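Local coordinates for protein OXA-46 oxacillinase (Pseudomonas aeruginosa, PDB 3IF6) that probably hydrolyses beta-lactam antibiotics to substituted beta-amino acids, as a class D serine beta-lactamase linked to antibiotic resistance, at residues Ser115-Arg118 with Val124-Leu127. Numbering follows the deposited sequence.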
loop_
_atom_site.group_PDB
_atom_site.type_symbol
_atom_site.label_atom_id
_atom_site.label_comp_id
_atom_site.label_asym_id
_atom_site.label_seq_id
_atom_site.Cartn_x
_atom_site.Cartn_y
_atom_site.Cartn_z
ATOM N N SER B 115 3.140 -10.357 7.701
ATOM C CA SER B 115 2.633 -10.822 8.994
ATOM C C SER B 115 3.538 -10.333 10.143
ATOM O O SER B 115 3.027 -9.932 11.203
ATOM C CB SER B 115 2.526 -12.340 9.016
ATOM O OG SER B 115 3.794 -12.889 8.792
ATOM N N ALA B 116 4.853 -10.364 9.886
ATOM C CA ALA B 116 5.910 -9.866 10.792
ATOM C C ALA B 116 5.801 -8.368 11.128
ATOM O O ALA B 116 6.093 -7.964 12.264
ATOM C CB ALA B 116 7.321 -10.180 10.229
ATOM N N MET B 117 5.382 -7.570 10.144
ATOM C CA MET B 117 5.215 -6.127 10.300
ATOM C C MET B 117 3.951 -5.842 11.061
ATOM O O MET B 117 3.901 -4.896 11.827
ATOM C CB MET B 117 5.156 -5.436 8.952
ATOM C CG MET B 117 4.988 -3.921 9.018
ATOM S SD MET B 117 6.450 -3.058 9.618
ATOM C CE MET B 117 7.470 -2.923 8.159
ATOM N N ARG B 118 2.947 -6.698 10.858
ATOM C CA ARG B 118 1.593 -6.465 11.330
ATOM C C ARG B 118 1.400 -6.912 12.764
ATOM O O ARG B 118 0.751 -6.218 13.542
ATOM C CB ARG B 118 0.581 -7.184 10.430
ATOM C CG ARG B 118 0.335 -6.506 9.112
ATOM C CD ARG B 118 -0.480 -7.420 8.212
ATOM N NE ARG B 118 -1.081 -6.662 7.129
ATOM C CZ ARG B 118 -1.869 -7.147 6.170
ATOM N NH1 ARG B 118 -2.172 -8.439 6.078
ATOM N NH2 ARG B 118 -2.323 -6.309 5.266
ATOM N N VAL B 124 11.715 -13.276 14.380
ATOM C CA VAL B 124 12.079 -12.892 13.018
ATOM C C VAL B 124 13.038 -11.692 12.997
ATOM O O VAL B 124 14.084 -11.718 12.305
ATOM C CB VAL B 124 10.806 -12.654 12.086
ATOM C CG1 VAL B 124 11.194 -11.927 10.769
ATOM C CG2 VAL B 124 10.076 -13.967 11.808
ATOM N N TYR B 125 12.689 -10.653 13.751
ATOM C CA TYR B 125 13.459 -9.426 13.738
ATOM C C TYR B 125 14.732 -9.594 14.537
ATOM O O TYR B 125 15.692 -8.846 14.338
ATOM C CB TYR B 125 12.617 -8.249 14.243
ATOM C CG TYR B 125 11.712 -7.720 13.166
ATOM C CD1 TYR B 125 10.359 -8.064 13.133
ATOM C CD2 TYR B 125 12.223 -6.922 12.145
ATOM C CE1 TYR B 125 9.538 -7.607 12.125
ATOM C CE2 TYR B 125 11.415 -6.477 11.132
ATOM C CZ TYR B 125 10.071 -6.825 11.140
ATOM O OH TYR B 125 9.301 -6.381 10.145
ATOM N N GLU B 126 14.726 -10.577 15.436
ATOM C CA GLU B 126 15.919 -10.977 16.175
ATOM C C GLU B 126 16.883 -11.754 15.287
ATOM O O GLU B 126 18.089 -11.511 15.346
ATOM C CB GLU B 126 15.549 -11.808 17.397
ATOM C CG GLU B 126 15.032 -10.957 18.497
ATOM C CD GLU B 126 14.672 -11.709 19.721
ATOM O OE1 GLU B 126 14.564 -12.950 19.671
ATOM O OE2 GLU B 126 14.495 -11.035 20.755
ATOM N N LEU B 127 16.353 -12.667 14.467
ATOM C CA LEU B 127 17.153 -13.322 13.425
ATOM C C LEU B 127 17.691 -12.338 12.351
ATOM O O LEU B 127 18.788 -12.537 11.834
ATOM C CB LEU B 127 16.398 -14.505 12.783
ATOM C CG LEU B 127 16.879 -15.113 11.444
ATOM C CD1 LEU B 127 18.292 -15.755 11.521
ATOM C CD2 LEU B 127 15.849 -16.111 10.923
#
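Ala116 makes most of the contact from its side, and Tyr125 most of it from the other. The methyl group of Ala116 points toward helix 122-144. Ala116 CB lies 3.9 Å from Tyr125 CE1, a plain apolar contact. Val124 packs beside it, with Val124 CG1 4.3 Å from Ala116 CB. The Ala116 carbonyl also meets the ring. Ala116 O is 3.5 Å from Tyr125 CE1 and lies at the ring edge, near the ring plane. It therefore approaches the C-H rim and not a face. This oxygen is also hydrogen-bonded to Lys75 NZ, and the side chain of Tyr125 touches Lys75 too. The ring reaches this place because CG is anti to the carbonyl carbon of Tyr125 and beside its backbone N (chi1 -80°).

Lys75 belongs to the Ser-Thr-Phe-Lys motif that starts with Ser72, the predicted acyl-ester nucleophile. The connection between the two segments carries the Ser-Xaa-Val motif, the second sequence motif of class D enzymes. The contact packs the C-terminal part of helix 113-118 against the start of helix 122-144, in the active-site region. The Tyr125 and Ser72 side chains are about 7 Å apart, so Tyr125 does not touch the predicted nucleophile.

Met117 comes next, near the phenol end of Tyr125. Met117 N is 4.1 Å from Tyr125 OH, too far for a hydrogen bond. Met117 CE is 4.4 Å from Tyr125 OH, a loose touch. The hydroxyl has its hydrogen bond with Thr79 OG1 on helix 75-84, and the ring stacks edge-to-face with Phe128. Met117 packs on Lys75 and Thr79 of helix 75-84, so Met117 and the Tyr125 phenol both face that helix.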